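Local coordinates for protein Cg3027-pa (Drosophila melanogaster, PDB 2VHH) that probably hydrolyses N-carbamoyl-beta-alanine and its 2-methyl homologue to the beta-amino acid, ammonium and carbon dioxide in pyrimidine breakdown, at residues C[109-123]-C[157-169]. Sequence-based numbering, arbitrary orientation.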
loop_
_atom_site.group_PDB
_atom_site.type_symbol
_atom_site.label_atom_id
_atom_site.label_comp_id
_atom_site.label_asym_id
_atom_site.label_seq_id
_atom_site.Cartn_x
_atom_site.Cartn_y
_atom_site.Cartn_z
ATOM N N ALA C 109 -33.729 16.045 -40.617
ATOM C CA ALA C 109 -34.369 17.244 -40.074
ATOM C C ALA C 109 -35.889 17.186 -40.193
ATOM O O ALA C 109 -36.606 17.445 -39.227
ATOM C CB ALA C 109 -33.834 18.490 -40.765
ATOM N N GLU C 110 -36.372 16.832 -41.376
ATOM C CA GLU C 110 -37.802 16.762 -41.625
ATOM C C GLU C 110 -38.458 15.553 -40.958
ATOM O O GLU C 110 -39.673 15.524 -40.789
ATOM C CB GLU C 110 -38.087 16.831 -43.128
ATOM C CG GLU C 110 -37.996 18.259 -43.662
ATOM C CD GLU C 110 -38.303 18.370 -45.148
ATOM O OE1 GLU C 110 -39.173 17.606 -45.633
ATOM O OE2 GLU C 110 -37.683 19.230 -45.829
ATOM N N ALA C 111 -37.647 14.567 -40.582
ATOM C CA ALA C 111 -38.119 13.431 -39.782
ATOM C C ALA C 111 -38.171 13.797 -38.299
ATOM O O ALA C 111 -38.644 13.010 -37.474
ATOM C CB ALA C 111 -37.238 12.218 -39.987
ATOM N N GLY C 112 -37.671 14.990 -37.972
ATOM C CA GLY C 112 -37.714 15.527 -36.618
ATOM C C GLY C 112 -36.536 15.157 -35.736
ATOM O O GLY C 112 -36.666 15.159 -34.516
ATOM N N CYS C 113 -35.385 14.842 -36.329
ATOM C CA CYS C 113 -34.201 14.490 -35.539
ATOM C C CYS C 113 -33.625 15.677 -34.781
ATOM O O CYS C 113 -33.794 16.818 -35.190
ATOM C CB CYS C 113 -33.127 13.857 -36.408
ATOM S SG CYS C 113 -33.583 12.220 -36.944
ATOM N N ASN C 114 -32.956 15.380 -33.670
ATOM C CA ASN C 114 -32.310 16.374 -32.829
ATOM C C ASN C 114 -30.804 16.211 -32.856
ATOM O O ASN C 114 -30.066 17.169 -32.660
ATOM C CB ASN C 114 -32.777 16.219 -31.384
ATOM C CG ASN C 114 -34.277 16.243 -31.249
ATOM O OD1 ASN C 114 -34.898 15.219 -30.983
ATOM N ND2 ASN C 114 -34.864 17.406 -31.436
ATOM N N ILE C 115 -30.360 14.974 -33.052
ATOM C CA ILE C 115 -28.948 14.641 -33.181
ATOM C C ILE C 115 -28.804 13.846 -34.469
ATOM O O ILE C 115 -29.632 12.991 -34.770
ATOM C CB ILE C 115 -28.417 13.746 -32.019
ATOM C CG1 ILE C 115 -28.795 14.291 -30.647
ATOM C CG2 ILE C 115 -26.910 13.618 -32.084
ATOM C CD1 ILE C 115 -28.943 13.215 -29.599
ATOM N N VAL C 116 -27.749 14.122 -35.221
ATOM C CA VAL C 116 -27.410 13.308 -36.381
ATOM C C VAL C 116 -25.922 12.941 -36.322
ATOM O O VAL C 116 -25.085 13.758 -35.929
ATOM C CB VAL C 116 -27.791 14.025 -37.704
ATOM C CG1 VAL C 116 -27.260 13.279 -38.916
ATOM C CG2 VAL C 116 -29.303 14.171 -37.810
ATOM N N CYS C 117 -25.600 11.708 -36.697
ATOM C CA CYS C 117 -24.225 11.227 -36.634
ATOM C C CYS C 117 -23.801 10.510 -37.902
ATOM O O CYS C 117 -24.592 9.810 -38.507
ATOM C CB CYS C 117 -24.057 10.287 -35.451
ATOM S SG CYS C 117 -22.394 9.617 -35.277
ATOM N N THR C 118 -22.542 10.679 -38.284
ATOM C CA THR C 118 -21.977 10.009 -39.454
ATOM C C THR C 118 -21.210 8.721 -39.117
ATOM O O THR C 118 -20.929 8.420 -37.962
ATOM C CB THR C 118 -21.005 10.942 -40.233
ATOM O OG1 THR C 118 -19.760 11.051 -39.521
ATOM C CG2 THR C 118 -21.626 12.338 -40.477
ATOM N N GLN C 119 -20.869 7.968 -40.151
ATOM C CA GLN C 119 -19.953 6.844 -40.028
ATOM C C GLN C 119 -18.527 7.401 -39.879
ATOM O O GLN C 119 -18.322 8.629 -39.915
ATOM C CB GLN C 119 -20.064 5.973 -41.277
ATOM C CG GLN C 119 -19.898 6.771 -42.584
ATOM C CD GLN C 119 -20.390 6.030 -43.808
ATOM O OE1 GLN C 119 -21.235 5.148 -43.701
ATOM N NE2 GLN C 119 -19.869 6.389 -44.980
ATOM N N GLU C 120 -17.546 6.511 -39.723
ATOM C CA GLU C 120 -16.147 6.929 -39.581
ATOM C C GLU C 120 -15.587 7.485 -40.880
ATOM O O GLU C 120 -15.877 6.964 -41.958
ATOM C CB GLU C 120 -15.265 5.778 -39.091
ATOM C CG GLU C 120 -13.874 6.230 -38.658
ATOM C CD GLU C 120 -12.920 5.073 -38.410
ATOM O OE1 GLU C 120 -13.194 3.945 -38.873
ATOM O OE2 GLU C 120 -11.880 5.287 -37.756
ATOM N N ALA C 121 -14.778 8.539 -40.756
ATOM C CA ALA C 121 -14.078 9.158 -41.883
ATOM C C ALA C 121 -14.994 9.303 -43.096
ATOM O O ALA C 121 -14.659 8.884 -44.195
ATOM C CB ALA C 121 -12.808 8.370 -42.222
ATOM N N TRP C 122 -16.149 9.919 -42.870
ATOM C CA TRP C 122 -17.270 9.894 -43.813
ATOM C C TRP C 122 -16.982 10.660 -45.091
ATOM O O TRP C 122 -17.616 10.455 -46.130
ATOM C CB TRP C 122 -18.519 10.465 -43.134
ATOM C CG TRP C 122 -18.482 11.950 -42.867
ATOM C CD1 TRP C 122 -17.835 12.588 -41.845
ATOM C CD2 TRP C 122 -19.141 12.973 -43.622
ATOM N NE1 TRP C 122 -18.044 13.943 -41.921
ATOM C CE2 TRP C 122 -18.840 14.209 -43.005
ATOM C CE3 TRP C 122 -19.945 12.969 -44.774
ATOM C CZ2 TRP C 122 -19.325 15.427 -43.494
ATOM C CZ3 TRP C 122 -20.419 14.180 -45.260
ATOM C CH2 TRP C 122 -20.107 15.391 -44.620
ATOM N N THR C 123 -15.984 11.522 -44.981
ATOM C CA THR C 123 -15.653 12.525 -45.949
ATOM C C THR C 123 -14.819 11.968 -47.115
ATOM O O THR C 123 -14.670 12.625 -48.156
ATOM C CB THR C 123 -14.918 13.642 -45.193
ATOM O OG1 THR C 123 -15.133 14.885 -45.845
ATOM C CG2 THR C 123 -13.416 13.360 -45.039
ATOM N N LYS C 157 -27.135 24.838 -37.337
ATOM C CA LYS C 157 -27.805 26.076 -36.929
ATOM C C LYS C 157 -29.188 26.144 -37.541
ATOM O O LYS C 157 -30.162 26.386 -36.841
ATOM C CB LYS C 157 -26.996 27.304 -37.364
ATOM C CG LYS C 157 -27.144 28.544 -36.472
ATOM C CD LYS C 157 -26.775 29.817 -37.246
ATOM C CE LYS C 157 -25.903 30.792 -36.441
ATOM N NZ LYS C 157 -24.432 30.485 -36.554
ATOM N N ALA C 158 -29.258 25.906 -38.847
ATOM C CA ALA C 158 -30.496 26.036 -39.609
ATOM C C ALA C 158 -31.542 24.993 -39.234
ATOM O O ALA C 158 -32.725 25.297 -39.223
ATOM C CB ALA C 158 -30.211 25.991 -41.101
ATOM N N TYR C 159 -31.108 23.772 -38.933
ATOM C CA TYR C 159 -32.031 22.697 -38.594
ATOM C C TYR C 159 -32.181 22.489 -37.095
ATOM O O TYR C 159 -32.801 21.528 -36.674
ATOM C CB TYR C 159 -31.579 21.380 -39.213
ATOM C CG TYR C 159 -31.598 21.305 -40.725
ATOM C CD1 TYR C 159 -30.597 20.620 -41.403
ATOM C CD2 TYR C 159 -32.614 21.897 -41.477
ATOM C CE1 TYR C 159 -30.598 20.518 -42.779
ATOM C CE2 TYR C 159 -32.620 21.807 -42.861
ATOM C CZ TYR C 159 -31.601 21.109 -43.499
ATOM O OH TYR C 159 -31.571 20.990 -44.862
ATOM N N ASN C 160 -31.618 23.383 -36.292
ATOM C CA ASN C 160 -31.588 23.219 -34.837
ATOM C C ASN C 160 -31.284 21.784 -34.382
ATOM O O ASN C 160 -32.054 21.190 -33.622
ATOM C CB ASN C 160 -32.885 23.732 -34.193
ATOM C CG ASN C 160 -32.835 23.697 -32.673
ATOM O OD1 ASN C 160 -31.843 24.086 -32.058
ATOM N ND2 ASN C 160 -33.900 23.210 -32.063
ATOM N N MET C 161 -30.170 21.227 -34.851
ATOM C CA MET C 161 -29.773 19.871 -34.448
ATOM C C MET C 161 -28.272 19.715 -34.181
ATOM O O MET C 161 -27.448 20.343 -34.845
ATOM C CB MET C 161 -30.292 18.805 -35.439
ATOM C CG MET C 161 -29.734 18.856 -36.876
ATOM S SD MET C 161 -30.352 17.584 -38.055
ATOM C CE MET C 161 -32.051 17.400 -37.528
ATOM N N VAL C 162 -27.944 18.897 -33.181
ATOM C CA VAL C 162 -26.563 18.509 -32.871
ATOM C C VAL C 162 -26.069 17.599 -33.992
ATOM O O VAL C 162 -26.762 16.662 -34.380
ATOM C CB VAL C 162 -26.464 17.755 -31.508
ATOM C CG1 VAL C 162 -25.047 17.231 -31.242
ATOM C CG2 VAL C 162 -26.911 18.643 -30.370
ATOM N N ILE C 163 -24.887 17.886 -34.523
ATOM C CA ILE C 163 -24.287 17.042 -35.550
ATOM C C ILE C 163 -22.953 16.473 -35.062
ATOM O O ILE C 163 -22.072 17.213 -34.630
ATOM C CB ILE C 163 -24.128 17.799 -36.897
ATOM C CG1 ILE C 163 -25.507 18.248 -37.395
ATOM C CG2 ILE C 163 -23.390 16.937 -37.929
ATOM C CD1 ILE C 163 -25.550 18.876 -38.774
ATOM N N ILE C 164 -22.832 15.153 -35.109
ATOM C CA ILE C 164 -21.577 14.492 -34.807
ATOM C C ILE C 164 -21.012 13.925 -36.099
ATOM O O ILE C 164 -21.701 13.203 -36.816
ATOM C CB ILE C 164 -21.756 13.393 -33.741
ATOM C CG1 ILE C 164 -22.198 14.023 -32.422
ATOM C CG2 ILE C 164 -20.449 12.639 -33.507
ATOM C CD1 ILE C 164 -22.772 13.057 -31.419
ATOM N N HIS C 165 -19.768 14.272 -36.414
ATOM C CA HIS C 165 -19.134 13.710 -37.600
ATOM C C HIS C 165 -17.700 13.256 -37.360
ATOM O O HIS C 165 -17.005 13.782 -36.491
ATOM C CB HIS C 165 -19.228 14.665 -38.790
ATOM C CG HIS C 165 -18.408 15.910 -38.647
ATOM N ND1 HIS C 165 -17.449 16.273 -39.569
ATOM C CD2 HIS C 165 -18.422 16.889 -37.715
ATOM C CE1 HIS C 165 -16.902 17.415 -39.201
ATOM N NE2 HIS C 165 -17.475 17.811 -38.080
ATOM N N SER C 166 -17.280 12.263 -38.133
ATOM C CA SER C 166 -15.973 11.652 -37.975
ATOM C C SER C 166 -15.102 11.944 -39.205
ATOM O O SER C 166 -15.485 11.630 -40.334
ATOM C CB SER C 166 -16.140 10.146 -37.748
ATOM O OG SER C 166 -14.896 9.482 -37.570
ATOM N N ILE C 167 -13.941 12.558 -38.970
ATOM C CA ILE C 167 -13.025 12.973 -40.035
ATOM C C ILE C 167 -11.563 12.691 -39.691
ATOM O O ILE C 167 -11.217 12.504 -38.526
ATOM C CB ILE C 167 -13.113 14.508 -40.325
ATOM C CG1 ILE C 167 -12.856 15.318 -39.050
ATOM C CG2 ILE C 167 -14.437 14.888 -40.982
ATOM C CD1 ILE C 167 -11.943 16.496 -39.269
ATOM N N LEU C 168 -10.714 12.676 -40.718
ATOM C CA LEU C 168 -9.267 12.783 -40.543
ATOM C C LEU C 168 -8.917 14.196 -40.131
ATOM O O LEU C 168 -9.158 15.143 -40.880
ATOM C CB LEU C 168 -8.522 12.492 -41.848
ATOM C CG LEU C 168 -7.731 11.201 -42.065
ATOM C CD1 LEU C 168 -6.515 11.570 -42.894
ATOM C CD2 LEU C 168 -7.310 10.504 -40.763
ATOM N N GLU C 169 -8.340 14.349 -38.953
ATOM C CA GLU C 169 -7.937 15.669 -38.503
ATOM C C GLU C 169 -6.463 15.900 -38.782
ATOM O O GLU C 169 -5.651 14.986 -38.658
ATOM C CB GLU C 169 -8.215 15.833 -37.015
ATOM C CG GLU C 169 -7.899 17.196 -36.468
ATOM C CD GLU C 169 -7.874 17.209 -34.958
ATOM O OE1 GLU C 169 -8.142 16.142 -34.352
ATOM O OE2 GLU C 169 -7.587 18.283 -34.380
#
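T118 OG1 is gripped twice: it accepts a hydrogen bond from S166 N at 3.1 Å and donates one to Q119 O. With chi1 at 75°, OG1 sits between the backbone N and the carbonyl carbon, taking the place that T118 O would be expected to fill in the regular parallel pattern. Up to T118 N the pairing is regular: V162 N to N114 O, V116 N to V162 O, I164 N to V116 O (2.8 Å) and T118 N to I164 O. Farther on, W122 N bonds S166 O at 3.1 Å, and W122 NE1 donates a weak bond to H165 ND1 (3.4 Å), the five-membered ring of W122 and the imidazole meeting rim to rim with planes at 78°. T118 CG2 lies above one indole face, toward its rim. At the other end A109 CB stands over the Y159 ring, 3.8 Å from its centroid, and M161 SD packs on V116 CG2. The E120 carboxylate forms a salt bridge with K197, and E120 touches C234, consistent with the Glu-Lys-Cys triad of the carbon-nitrogen hydrolases. The pair lies centrally in the mixed sheet, between strands 72-79 and 177-185, with V116 packing on helix 90-110 and I163 and H165 on helix 147-158.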